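Local coordinates for protein giardin subunit alpha-1 (PDB 4EVF) that binds calcium and phospholipids as an annexin, and is involved in attachment of the Giardia parasite to the intestinal mucosa and in cytoskeletal remodelling, at residues I235-N240 with E245-R250; R250-M255 with P286-L291; L230-I235 with K267-M272. All blocks are in the same frame, centred on the assembly; numbering follows the deposited sequence.

Interaction 1: residues I235-N240 with E245-R250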
ATOM      1  N   ILE A 235      -7.144   4.973  -1.662  1.00 16.60           N
ATOM      2  CA  ILE A 235      -8.524   4.467  -1.592  1.00 15.31           C
ATOM      3  C   ILE A 235      -9.472   5.412  -2.300  1.00 20.25           C
ATOM      4  O   ILE A 235     -10.378   4.982  -3.013  1.00 20.76           O
ATOM      5  CB  ILE A 235      -8.970   4.257  -0.137  1.00 18.31           C
ATOM      6  CG1 ILE A 235      -8.275   3.019   0.430  1.00 17.21           C
ATOM      7  CG2 ILE A 235     -10.485   4.115  -0.028  1.00 17.08           C
ATOM      8  CD1 ILE A 235      -8.495   2.851   1.926  1.00 18.49           C
ATOM      9  N   ASN A 236      -9.234   6.706  -2.127  1.00 16.51           N
ATOM     10  CA  ASN A 236     -10.011   7.706  -2.841  1.00 24.11           C
ATOM     11  C   ASN A 236      -9.838   7.570  -4.374  1.00 21.55           C
ATOM     12  O   ASN A 236     -10.815   7.636  -5.125  1.00 22.03           O
ATOM     13  CB  ASN A 236      -9.650   9.102  -2.326  1.00 22.03           C
ATOM     14  CG  ASN A 236     -10.471  10.194  -2.975  1.00 26.80           C
ATOM     15  OD1 ASN A 236      -9.962  10.945  -3.811  1.00 23.45           O
ATOM     16  ND2 ASN A 236     -11.746  10.289  -2.597  1.00 23.40           N
ATOM     17  N   CYS A 237      -8.599   7.367  -4.820  1.00 21.36           N
ATOM     18  CA  CYS A 237      -8.309   7.099  -6.221  1.00 20.99           C
ATOM     19  C   CYS A 237      -9.119   5.904  -6.713  1.00 23.66           C
ATOM     20  O   CYS A 237      -9.759   5.976  -7.762  1.00 24.25           O
ATOM     21  CB  CYS A 237      -6.812   6.845  -6.452  1.00 20.87           C
ATOM     22  SG  CYS A 237      -5.695   8.250  -6.140  1.00 25.06           S
ATOM     23  N   ALA A 238      -9.097   4.806  -5.958  1.00 19.62           N
ATOM     24  CA  ALA A 238      -9.875   3.627  -6.326  1.00 20.20           C
ATOM     25  C   ALA A 238     -11.364   3.938  -6.416  1.00 23.24           C
ATOM     26  O   ALA A 238     -12.061   3.441  -7.302  1.00 25.08           O
ATOM     27  CB  ALA A 238      -9.629   2.471  -5.326  1.00 20.53           C
ATOM     28  N   CYS A 239     -11.870   4.743  -5.495  1.00 20.59           N
ATOM     29  CA  CYS A 239     -13.286   5.082  -5.559  1.00 25.34           C
ATOM     30  C   CYS A 239     -13.559   5.869  -6.838  1.00 28.73           C
ATOM     31  O   CYS A 239     -14.460   5.526  -7.618  1.00 26.56           O
ATOM     32  CB  CYS A 239     -13.717   5.869  -4.326  1.00 26.09           C
ATOM     33  SG  CYS A 239     -13.850   4.861  -2.819  1.00 28.29           S
ATOM     34  N   ASN A 240     -12.754   6.905  -7.059  1.00 25.20           N
ATOM     35  CA  ASN A 240     -12.873   7.751  -8.247  1.00 27.87           C
ATOM     36  C   ASN A 240     -12.634   7.052  -9.594  1.00 29.05           C
ATOM     37  O   ASN A 240     -13.164   7.473 -10.623  1.00 31.55           O
ATOM     38  CB  ASN A 240     -11.959   8.971  -8.111  1.00 29.16           C
ATOM     39  CG  ASN A 240     -12.323   9.828  -6.919  1.00 30.02           C
ATOM     40  OD1 ASN A 240     -13.458   9.781  -6.433  1.00 33.91           O
ATOM     41  ND2 ASN A 240     -11.367  10.619  -6.437  1.00 30.25           N
ATOM     42  N   GLU A 245     -11.425  -2.463  -8.178  1.00 21.61           N
ATOM     43  CA  GLU A 245     -11.327  -3.653  -7.332  1.00 26.32           C
ATOM     44  C   GLU A 245      -9.892  -4.151  -7.175  1.00 22.75           C
ATOM     45  O   GLU A 245      -9.496  -4.589  -6.092  1.00 21.67           O
ATOM     46  CB  GLU A 245     -12.216  -4.778  -7.863  1.00 23.80           C
ATOM     47  CG  GLU A 245     -13.703  -4.494  -7.706  1.00 24.38           C
ATOM     48  CD  GLU A 245     -14.552  -5.765  -7.785  1.00 29.34           C
ATOM     49  OE1 GLU A 245     -14.136  -6.729  -8.469  1.00 28.11           O
ATOM     50  OE2 GLU A 245     -15.627  -5.793  -7.152  1.00 30.31           O
ATOM     51  N   LYS A 246      -9.113  -4.081  -8.248  1.00 22.71           N
ATOM     52  CA  LYS A 246      -7.751  -4.619  -8.198  1.00 27.50           C
ATOM     53  C   LYS A 246      -6.859  -3.861  -7.208  1.00 22.45           C
ATOM     54  O   LYS A 246      -6.137  -4.487  -6.433  1.00 23.22           O
ATOM     55  CB  LYS A 246      -7.121  -4.687  -9.592  1.00 26.40           C
ATOM     56  CG  LYS A 246      -7.913  -5.551 -10.564  1.00 28.87           C
ATOM     57  CD  LYS A 246      -7.000  -6.340 -11.481  1.00 33.95           C
ATOM     58  CE  LYS A 246      -6.127  -5.427 -12.319  1.00 38.83           C
ATOM     59  NZ  LYS A 246      -4.810  -6.062 -12.650  1.00 38.16           N
ATOM     60  N   ARG A 247      -6.935  -2.530  -7.225  1.00 18.38           N
ATOM     61  CA  ARG A 247      -6.230  -1.703  -6.239  1.00 18.18           C
ATOM     62  C   ARG A 247      -6.711  -1.950  -4.817  1.00 18.57           C
ATOM     63  O   ARG A 247      -5.908  -2.007  -3.886  1.00 17.52           O
ATOM     64  CB  ARG A 247      -6.391  -0.214  -6.548  1.00 21.56           C
ATOM     65  CG  ARG A 247      -5.941   0.695  -5.403  1.00 24.03           C
ATOM     66  CD  ARG A 247      -4.728   1.531  -5.805  1.00 26.29           C
ATOM     67  NE  ARG A 247      -5.141   2.637  -6.637  1.00 26.73           N
ATOM     68  CZ  ARG A 247      -4.339   3.405  -7.367  1.00 24.60           C
ATOM     69  NH1 ARG A 247      -3.022   3.208  -7.412  1.00 21.35           N
ATOM     70  NH2 ARG A 247      -4.880   4.380  -8.066  1.00 20.64           N
ATOM     71  N   MET A 248      -8.018  -2.065  -4.631  1.00 17.86           N
ATOM     72  CA  MET A 248      -8.524  -2.265  -3.283  1.00 19.21           C
ATOM     73  C   MET A 248      -8.050  -3.603  -2.739  1.00 19.43           C
ATOM     74  O   MET A 248      -7.757  -3.721  -1.548  1.00 17.07           O
ATOM     75  CB  MET A 248     -10.048  -2.123  -3.211  1.00 18.10           C
ATOM     76  CG  MET A 248     -10.511  -0.659  -3.218  1.00 17.07           C
ATOM     77  SD  MET A 248      -9.656   0.409  -2.033  1.00 19.11           S
ATOM     78  CE  MET A 248     -10.438  -0.144  -0.509  1.00 20.39           C
ATOM     79  N   ARG A 249      -7.937  -4.589  -3.618  1.00 15.04           N
ATOM     80  CA  ARG A 249      -7.481  -5.912  -3.203  1.00 20.30           C
ATOM     81  C   ARG A 249      -5.992  -5.893  -2.855  1.00 22.04           C
ATOM     82  O   ARG A 249      -5.564  -6.496  -1.866  1.00 19.87           O
ATOM     83  CB  ARG A 249      -7.754  -6.959  -4.284  1.00 20.27           C
ATOM     84  CG  ARG A 249      -7.174  -8.318  -3.926  1.00 23.86           C
ATOM     85  CD  ARG A 249      -6.544  -9.000  -5.130  1.00 23.04           C
ATOM     86  NE  ARG A 249      -5.606 -10.051  -4.728  1.00 24.82           N
ATOM     87  CZ  ARG A 249      -5.043 -10.910  -5.570  1.00 24.15           C
ATOM     88  NH1 ARG A 249      -5.337 -10.858  -6.858  1.00 30.26           N
ATOM     89  NH2 ARG A 249      -4.199 -11.831  -5.122  1.00 27.16           N
ATOM     90  N   ARG A 250      -5.203  -5.202  -3.674  1.00 21.11           N
ATOM     91  CA  ARG A 250      -3.786  -5.063  -3.378  1.00 21.15           C
ATOM     92  C   ARG A 250      -3.577  -4.415  -2.015  1.00 20.00           C
ATOM     93  O   ARG A 250      -3.014  -5.040  -1.124  1.00 19.88           O
ATOM     94  CB  ARG A 250      -3.048  -4.298  -4.481  1.00 17.01           C
ATOM     95  CG  ARG A 250      -2.951  -5.089  -5.794  1.00 18.41           C
ATOM     96  CD  ARG A 250      -2.019  -4.400  -6.786  1.00 19.39           C
ATOM     97  NE  ARG A 250      -2.486  -3.060  -7.143  1.00 20.31           N
ATOM     98  CZ  ARG A 250      -3.175  -2.772  -8.249  1.00 20.51           C
ATOM     99  NH1 ARG A 250      -3.475  -3.728  -9.117  1.00 19.74           N
ATOM    100  NH2 ARG A 250      -3.548  -1.519  -8.492  1.00 17.48           N
TER

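Interaction 2: residues R250-M255 with P286-L291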
ATOM      1  N   ARG A 250      -5.203  -5.202  -3.674  1.00 21.11           N
ATOM      2  CA  ARG A 250      -3.786  -5.063  -3.378  1.00 21.15           C
ATOM      3  C   ARG A 250      -3.577  -4.415  -2.015  1.00 20.00           C
ATOM      4  O   ARG A 250      -3.014  -5.040  -1.124  1.00 19.88           O
ATOM      5  CB  ARG A 250      -3.048  -4.298  -4.481  1.00 17.01           C
ATOM      6  CG  ARG A 250      -2.951  -5.089  -5.794  1.00 18.41           C
ATOM      7  CD  ARG A 250      -2.019  -4.400  -6.786  1.00 19.39           C
ATOM      8  NE  ARG A 250      -2.486  -3.060  -7.143  1.00 20.31           N
ATOM      9  CZ  ARG A 250      -3.175  -2.772  -8.249  1.00 20.51           C
ATOM     10  NH1 ARG A 250      -3.475  -3.728  -9.117  1.00 19.74           N
ATOM     11  NH2 ARG A 250      -3.548  -1.519  -8.492  1.00 17.48           N
ATOM     12  N   ILE A 251      -4.056  -3.190  -1.830  1.00 14.91           N
ATOM     13  CA  ILE A 251      -3.732  -2.461  -0.603  1.00 20.17           C
ATOM     14  C   ILE A 251      -4.444  -2.992   0.643  1.00 21.45           C
ATOM     15  O   ILE A 251      -3.881  -2.971   1.744  1.00 21.43           O
ATOM     16  CB  ILE A 251      -3.922  -0.923  -0.746  1.00 22.01           C
ATOM     17  CG1 ILE A 251      -5.392  -0.516  -0.665  1.00 22.67           C
ATOM     18  CG2 ILE A 251      -3.310  -0.409  -2.050  1.00 20.20           C
ATOM     19  CD1 ILE A 251      -5.604   0.958  -1.020  1.00 22.72           C
ATOM     20  N   THR A 252      -5.669  -3.487   0.485  1.00 19.81           N
ATOM     21  CA  THR A 252      -6.371  -4.065   1.631  1.00 18.39           C
ATOM     22  C   THR A 252      -5.729  -5.393   2.052  1.00 20.10           C
ATOM     23  O   THR A 252      -5.486  -5.623   3.237  1.00 21.23           O
ATOM     24  CB  THR A 252      -7.873  -4.243   1.361  1.00 17.33           C
ATOM     25  OG1 THR A 252      -8.397  -3.037   0.788  1.00 16.13           O
ATOM     26  CG2 THR A 252      -8.620  -4.542   2.649  1.00 16.63           C
ATOM     27  N   GLY A 253      -5.424  -6.242   1.073  1.00 19.02           N
ATOM     28  CA  GLY A 253      -4.834  -7.548   1.321  1.00 19.86           C
ATOM     29  C   GLY A 253      -3.453  -7.503   1.961  1.00 25.04           C
ATOM     30  O   GLY A 253      -3.116  -8.362   2.782  1.00 22.67           O
ATOM     31  N   MET A 254      -2.665  -6.494   1.600  1.00 21.50           N
ATOM     32  CA  MET A 254      -1.296  -6.360   2.096  1.00 23.26           C
ATOM     33  C   MET A 254      -1.165  -5.501   3.344  1.00 23.89           C
ATOM     34  O   MET A 254      -0.246  -5.701   4.137  1.00 23.44           O
ATOM     35  CB  MET A 254      -0.392  -5.732   1.023  1.00 21.54           C
ATOM     36  CG  MET A 254      -0.046  -6.628  -0.153  1.00 20.91           C
ATOM     37  SD  MET A 254       1.026  -5.790  -1.327  1.00 22.65           S
ATOM     38  CE  MET A 254       0.109  -4.300  -1.700  1.00 18.21           C
ATOM     39  N   MET A 255      -2.052  -4.525   3.507  1.00 22.84           N
ATOM     40  CA  MET A 255      -1.725  -3.385   4.364  1.00 26.72           C
ATOM     41  C   MET A 255      -2.827  -2.885   5.290  1.00 24.33           C
ATOM     42  O   MET A 255      -2.613  -1.926   6.037  1.00 26.14           O
ATOM     43  CB  MET A 255      -1.232  -2.210   3.499  1.00 28.39           C
ATOM     44  CG  MET A 255       0.232  -2.315   3.086  1.00 31.55           C
ATOM     45  SD  MET A 255       1.355  -1.918   4.449  1.00 33.85           S
ATOM     46  CE  MET A 255       1.540  -0.141   4.253  1.00 25.22           C
ATOM     47  N   PRO A 286     -19.465  -4.323   1.098  1.00 24.09           N
ATOM     48  CA  PRO A 286     -19.537  -4.659   2.523  1.00 22.77           C
ATOM     49  C   PRO A 286     -18.233  -5.286   3.016  1.00 20.21           C
ATOM     50  O   PRO A 286     -17.840  -5.091   4.164  1.00 21.55           O
ATOM     51  CB  PRO A 286     -20.695  -5.670   2.600  1.00 22.66           C
ATOM     52  CG  PRO A 286     -20.938  -6.116   1.199  1.00 26.23           C
ATOM     53  CD  PRO A 286     -20.536  -4.969   0.319  1.00 24.92           C
ATOM     54  N   ILE A 287     -17.576  -6.035   2.144  1.00 22.84           N
ATOM     55  CA  ILE A 287     -16.299  -6.630   2.493  1.00 24.87           C
ATOM     56  C   ILE A 287     -15.289  -5.532   2.813  1.00 23.87           C
ATOM     57  O   ILE A 287     -14.656  -5.565   3.865  1.00 19.81           O
ATOM     58  CB  ILE A 287     -15.774  -7.546   1.379  1.00 25.15           C
ATOM     59  CG1 ILE A 287     -16.657  -8.793   1.264  1.00 24.70           C
ATOM     60  CG2 ILE A 287     -14.314  -7.920   1.638  1.00 21.60           C
ATOM     61  CD1 ILE A 287     -16.367  -9.646   0.048  1.00 21.28           C
ATOM     62  N   LEU A 288     -15.155  -4.549   1.918  1.00 20.79           N
ATOM     63  CA  LEU A 288     -14.193  -3.472   2.140  1.00 20.24           C
ATOM     64  C   LEU A 288     -14.513  -2.644   3.387  1.00 22.01           C
ATOM     65  O   LEU A 288     -13.623  -2.379   4.206  1.00 19.13           O
ATOM     66  CB  LEU A 288     -14.056  -2.572   0.898  1.00 16.65           C
ATOM     67  CG  LEU A 288     -13.475  -3.162  -0.391  1.00 23.66           C
ATOM     68  CD1 LEU A 288     -13.442  -2.093  -1.510  1.00 20.65           C
ATOM     69  CD2 LEU A 288     -12.078  -3.772  -0.167  1.00 18.84           C
ATOM     70  N   ARG A 289     -15.771  -2.260   3.548  1.00 19.81           N
ATOM     71  CA  ARG A 289     -16.175  -1.493   4.706  1.00 23.52           C
ATOM     72  C   ARG A 289     -15.902  -2.256   6.021  1.00 22.77           C
ATOM     73  O   ARG A 289     -15.564  -1.676   6.985  1.00 27.19           O
ATOM     74  CB  ARG A 289     -17.628  -1.015   4.651  1.00 22.34           C
ATOM     75  CG  ARG A 289     -17.933   0.101   3.668  1.00 32.66           C
ATOM     76  CD  ARG A 289     -19.406   0.451   3.646  1.00 29.14           C
ATOM     77  NE  ARG A 289     -19.677   1.425   4.662  1.00 33.43           N
ATOM     78  CZ  ARG A 289     -20.812   2.071   4.832  1.00 33.06           C
ATOM     79  NH1 ARG A 289     -21.813   1.881   4.032  1.00 29.25           N
ATOM     80  NH2 ARG A 289     -20.921   2.937   5.793  1.00 36.13           N
ATOM     81  N   THR A 290     -16.061  -3.551   6.027  1.00 22.82           N
ATOM     82  CA  THR A 290     -15.732  -4.355   7.202  1.00 25.80           C
ATOM     83  C   THR A 290     -14.230  -4.259   7.508  1.00 20.89           C
ATOM     84  O   THR A 290     -13.823  -3.927   8.630  1.00 23.91           O
ATOM     85  CB  THR A 290     -16.121  -5.830   7.004  1.00 24.83           C
ATOM     86  OG1 THR A 290     -17.516  -5.926   6.691  1.00 28.25           O
ATOM     87  CG2 THR A 290     -15.835  -6.632   8.268  1.00 25.51           C
ATOM     88  N   LEU A 291     -13.413  -4.538   6.499  1.00 20.72           N
ATOM     89  CA  LEU A 291     -11.961  -4.563   6.669  1.00 21.08           C
ATOM     90  C   LEU A 291     -11.378  -3.212   7.065  1.00 24.24           C
ATOM     91  O   LEU A 291     -10.411  -3.164   7.827  1.00 22.52           O
ATOM     92  CB  LEU A 291     -11.265  -5.114   5.421  1.00 20.85           C
ATOM     93  CG  LEU A 291     -11.597  -6.567   5.054  1.00 20.69           C
ATOM     94  CD1 LEU A 291     -11.210  -6.890   3.614  1.00 20.05           C
ATOM     95  CD2 LEU A 291     -10.920  -7.540   6.034  1.00 25.70           C
TER

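Interaction 3: residues L230-I235 with K267-M272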
ATOM      1  N   LEU A 230      -1.202   7.909   2.808  1.00 17.41           N
ATOM      2  CA  LEU A 230      -1.104   7.405   1.447  1.00 16.76           C
ATOM      3  C   LEU A 230      -2.261   6.435   1.183  1.00 20.55           C
ATOM      4  O   LEU A 230      -2.882   6.468   0.111  1.00 17.37           O
ATOM      5  CB  LEU A 230       0.253   6.732   1.179  1.00 17.73           C
ATOM      6  CG  LEU A 230       0.412   6.184  -0.243  1.00 16.77           C
ATOM      7  CD1 LEU A 230       0.217   7.303  -1.294  1.00 17.88           C
ATOM      8  CD2 LEU A 230       1.745   5.490  -0.454  1.00 16.86           C
ATOM      9  N   ALA A 231      -2.544   5.568   2.162  1.00 16.92           N
ATOM     10  CA  ALA A 231      -3.694   4.670   2.077  1.00 20.93           C
ATOM     11  C   ALA A 231      -4.997   5.432   1.782  1.00 16.50           C
ATOM     12  O   ALA A 231      -5.764   5.044   0.902  1.00 17.61           O
ATOM     13  CB  ALA A 231      -3.836   3.863   3.363  1.00 17.69           C
ATOM     14  N   ALA A 232      -5.251   6.498   2.533  1.00 17.61           N
ATOM     15  CA  ALA A 232      -6.453   7.314   2.317  1.00 17.48           C
ATOM     16  C   ALA A 232      -6.552   7.767   0.856  1.00 19.40           C
ATOM     17  O   ALA A 232      -7.598   7.629   0.216  1.00 18.08           O
ATOM     18  CB  ALA A 232      -6.441   8.511   3.219  1.00 21.28           C
ATOM     19  N   TYR A 233      -5.453   8.324   0.357  1.00 18.79           N
ATOM     20  CA  TYR A 233      -5.355   8.806  -1.019  1.00 17.33           C
ATOM     21  C   TYR A 233      -5.562   7.713  -2.076  1.00 20.84           C
ATOM     22  O   TYR A 233      -6.275   7.896  -3.068  1.00 16.66           O
ATOM     23  CB  TYR A 233      -3.991   9.471  -1.226  1.00 18.78           C
ATOM     24  CG  TYR A 233      -3.722   9.856  -2.672  1.00 20.75           C
ATOM     25  CD1 TYR A 233      -4.496  10.827  -3.305  1.00 23.13           C
ATOM     26  CD2 TYR A 233      -2.698   9.259  -3.397  1.00 20.06           C
ATOM     27  CE1 TYR A 233      -4.264  11.187  -4.616  1.00 21.82           C
ATOM     28  CE2 TYR A 233      -2.457   9.618  -4.728  1.00 20.52           C
ATOM     29  CZ  TYR A 233      -3.250  10.584  -5.326  1.00 21.30           C
ATOM     30  OH  TYR A 233      -3.036  10.959  -6.643  1.00 20.93           O
ATOM     31  N   LEU A 234      -4.901   6.581  -1.884  1.00 20.18           N
ATOM     32  CA  LEU A 234      -5.043   5.488  -2.819  1.00 18.63           C
ATOM     33  C   LEU A 234      -6.438   4.861  -2.710  1.00 18.70           C
ATOM     34  O   LEU A 234      -6.996   4.419  -3.701  1.00 18.76           O
ATOM     35  CB  LEU A 234      -3.930   4.451  -2.599  1.00 24.45           C
ATOM     36  CG  LEU A 234      -2.476   4.798  -2.983  1.00 27.74           C
ATOM     37  CD1 LEU A 234      -1.439   3.727  -2.614  1.00 22.21           C
ATOM     38  CD2 LEU A 234      -2.338   5.209  -4.445  1.00 18.91           C
ATOM     39  N   ILE A 235      -7.144   4.973  -1.662  1.00 16.60           N
ATOM     40  CA  ILE A 235      -8.524   4.467  -1.592  1.00 15.31           C
ATOM     41  C   ILE A 235      -9.472   5.412  -2.300  1.00 20.25           C
ATOM     42  O   ILE A 235     -10.378   4.982  -3.013  1.00 20.76           O
ATOM     43  CB  ILE A 235      -8.970   4.257  -0.137  1.00 18.31           C
ATOM     44  CG1 ILE A 235      -8.275   3.019   0.430  1.00 17.21           C
ATOM     45  CG2 ILE A 235     -10.485   4.115  -0.028  1.00 17.08           C
ATOM     46  CD1 ILE A 235      -8.495   2.851   1.926  1.00 18.49           C
ATOM     47  N   LYS A 267     -11.016  12.079   5.712  1.00 27.92           N
ATOM     48  CA  LYS A 267     -11.980  13.169   5.873  1.00 28.87           C
ATOM     49  C   LYS A 267     -11.731  14.344   4.930  1.00 29.25           C
ATOM     50  O   LYS A 267     -12.652  15.109   4.632  1.00 32.87           O
ATOM     51  CB  LYS A 267     -12.024  13.643   7.326  1.00 32.59           C
ATOM     52  CG  LYS A 267     -12.535  12.583   8.276  1.00 36.06           C
ATOM     53  N   ILE A 268     -10.499  14.484   4.450  1.00 27.70           N
ATOM     54  CA  ILE A 268     -10.204  15.529   3.477  1.00 28.85           C
ATOM     55  C   ILE A 268     -10.857  15.240   2.117  1.00 26.70           C
ATOM     56  O   ILE A 268     -11.014  16.138   1.297  1.00 28.98           O
ATOM     57  CB  ILE A 268      -8.685  15.752   3.292  1.00 25.57           C
ATOM     58  CG1 ILE A 268      -8.026  14.516   2.692  1.00 27.56           C
ATOM     59  CG2 ILE A 268      -8.030  16.111   4.619  1.00 34.08           C
ATOM     60  CD1 ILE A 268      -6.534  14.640   2.545  1.00 30.68           C
ATOM     61  N   TYR A 269     -11.235  13.990   1.879  1.00 24.89           N
ATOM     62  CA  TYR A 269     -11.896  13.633   0.626  1.00 25.33           C
ATOM     63  C   TYR A 269     -13.398  13.486   0.822  1.00 27.78           C
ATOM     64  O   TYR A 269     -14.187  13.854  -0.043  1.00 22.29           O
ATOM     65  CB  TYR A 269     -11.307  12.350   0.049  1.00 25.32           C
ATOM     66  CG  TYR A 269      -9.804  12.373  -0.015  1.00 23.52           C
ATOM     67  CD1 TYR A 269      -9.045  11.582   0.834  1.00 24.63           C
ATOM     68  CD2 TYR A 269      -9.143  13.207  -0.908  1.00 24.75           C
ATOM     69  CE1 TYR A 269      -7.669  11.607   0.794  1.00 25.19           C
ATOM     70  CE2 TYR A 269      -7.758  13.241  -0.963  1.00 25.41           C
ATOM     71  CZ  TYR A 269      -7.022  12.430  -0.111  1.00 24.85           C
ATOM     72  OH  TYR A 269      -5.646  12.455  -0.147  1.00 19.85           O
ATOM     73  N   GLY A 270     -13.782  12.946   1.970  1.00 23.79           N
ATOM     74  CA  GLY A 270     -15.185  12.804   2.322  1.00 27.87           C
ATOM     75  C   GLY A 270     -15.361  11.782   3.432  1.00 26.28           C
ATOM     76  O   GLY A 270     -14.578  11.744   4.389  1.00 26.20           O
ATOM     77  N   ASP A 271     -16.387  10.951   3.290  1.00 27.92           N
ATOM     78  CA  ASP A 271     -16.651   9.861   4.215  1.00 25.60           C
ATOM     79  C   ASP A 271     -16.287   8.572   3.510  1.00 25.79           C
ATOM     80  O   ASP A 271     -16.906   8.213   2.507  1.00 27.07           O
ATOM     81  CB  ASP A 271     -18.129   9.832   4.598  1.00 26.77           C
ATOM     82  CG  ASP A 271     -18.440   8.767   5.626  1.00 30.12           C
ATOM     83  OD1 ASP A 271     -18.111   8.993   6.811  1.00 31.89           O
ATOM     84  OD2 ASP A 271     -18.995   7.707   5.256  1.00 28.76           O
ATOM     85  N   MET A 272     -15.275   7.875   4.018  1.00 25.02           N
ATOM     86  CA  MET A 272     -14.779   6.692   3.334  1.00 23.07           C
ATOM     87  C   MET A 272     -15.844   5.612   3.194  1.00 24.44           C
ATOM     88  O   MET A 272     -16.005   5.034   2.121  1.00 23.87           O
ATOM     89  CB  MET A 272     -13.533   6.134   4.021  1.00 22.55           C
ATOM     90  CG  MET A 272     -12.914   4.974   3.273  1.00 21.89           C
ATOM     91  SD  MET A 272     -11.479   4.297   4.131  1.00 39.32           S
ATOM     92  CE  MET A 272     -10.407   5.689   3.984  1.00 22.10           C
TER

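Interaction 1: residues I235-N240 with E245-R250
In the helical hairpin of helices 227-240 and 245-255, Met248 and Arg247 reach across to Ile235, Cys237 and Ala238. The two short segments run nearly antiparallel, at 157°, with their axes approaching to 9.1 Å, and a four-residue turn joins them. Ala238 suits the close point: its methyl is small enough to let the helices close in, Ala238 CA and Arg247 CA lying 6.5 Å apart. It meets two side chains, with Met248 CG 3.9 Å from Ala238 CB and Arg247 CG 4.1 Å from the same CB. Met248 bends at its second and third torsions, which folds the thioether back toward the neighbouring helix. There SD comes 3.8 Å from Ile235 CG1, the two side chains crossing at about a right angle, and CE touches that same methylene. This hairpin belongs to the fourth predicted annexin repeat, a bundle in which such antiparallel pairs recur. Arg247 starts out with CG anti to the backbone N (chi1 168°), then bends so that NH2 comes within 3.5 Å of Cys237 CB, obliquely to the guanidinium plane. NH1 makes a salt bridge to Asp97, in the second predicted repeat; Arg250 uses the same carboxylate. Arginine suits this place because its methylenes fill the apolar seam while its buried charge is met by that acid. Just before helix 245-255, Asp244 OD1 accepts a hydrogen bond from Arg247 N.

Interaction 2: residues R250-M255 with P286-L291
Thr252 fits against Leu288 and Leu291, with its methyl on one leucine and its hydroxyl oxygen beside the other. The contact joins helix 245-255 to helix 284-292, the last helix of the fourth predicted annexin repeat. It is small, burying 105 Å² in all, yet lies wholly inside the protein. With OG1 beside the backbone N of Thr252 (chi1 -47°), CG2 stands anti to that N, which carries the methyl to 3.6 Å from Leu291 CD1 and 3.9 Å from Leu291 CB. The other branch brings OG1 near Leu288, an apolar neighbour that cannot satisfy it. Its polar needs are met by two other groups, the carbonyl of Met248, one turn earlier in its own helix, and the side chain of Trp292. Threonine thus suits a buried helix face, one branch apolar for the leucines and the other polar for hydrogen bonds, while its hydroxyl also takes the indole N-H of Trp292. Helix 62-70 of the first predicted repeat packs on the same leucines: Leu66 touches both and Leu70 touches Leu291, in keeping with the pairing of first and fourth repeats in annexins. At the heart of the contact, Thr252 OG1 is hydrogen-bonded to Met248 O and Trp292 NE1 and lies 3.9 Å from Leu288 CD2.

Interaction 3: residues L230-I235 with K267-M272
The connection 267-271 and the first residue of helix 272-279 run past helix 227-240 with two points of nearest backbone approach, Tyr233 to Tyr269 and Ile235 to Met272, each 8.3 Å between CA atoms, and side chains fill the gap. Tyr269 points its hydroxyl end at the helix. Its OH lies near the plane of the Tyr233 ring, at the edge, 3.6 Å from Tyr233 CB, while CE1 rests 4.1 Å from Ala232 CB and close to the peptide linking the two residues. A small alanine lets the ring approach the backbone obliquely. One face of the Tyr269 ring carries Ile268 CG1 over its centre, 3.4 Å above the plane, and Tyr266 meets the ring edge-to-face; Tyr233 for its part packs against Phe222 and Tyr218 of helix 211-225. At the second point the extended chain of Met272 (chi1 -175°) carries SD to 4.0 Å from Ile235 CD1, and the bend at the last torsion turns CE in to the same distance from that atom, the two side chains crossing at about a right angle. Flexible, unbranched methionine follows the branched isoleucine surface easily. Between these points, Gly270 has backbone angles (phi 162°, psi -138°) at which a CB would collide with the preceding carbonyl oxygen. Asp271 then N-caps helix 272-279, with OD2 accepting from Thr274 N. This is the connection between the third and fourth helices of a five-helix annexin repeat, packed on the first helix of the same repeat.

In the fold
All three contacts lie in the fourth predicted annexin repeat and rely on van der Waals packing. Interactions 1 and 2 share helix 245-255: one face joins its hairpin partner, another the last helix, and Met248 meets Leu288 where the two contacts abut. Interaction 3 shares helix 227-240 with interaction 1, so Ile235 serves both, and it also touches Ile251 of the helix used in interaction 2. Interactions 1 and 2 each bury a polar group whose partners lie outside the contact. All three are buried; interaction 3 has its centre about 13 Å from that of the chain, against 10 and 11 Å, and a partly exposed tyrosine at its rim brings aromatic packing.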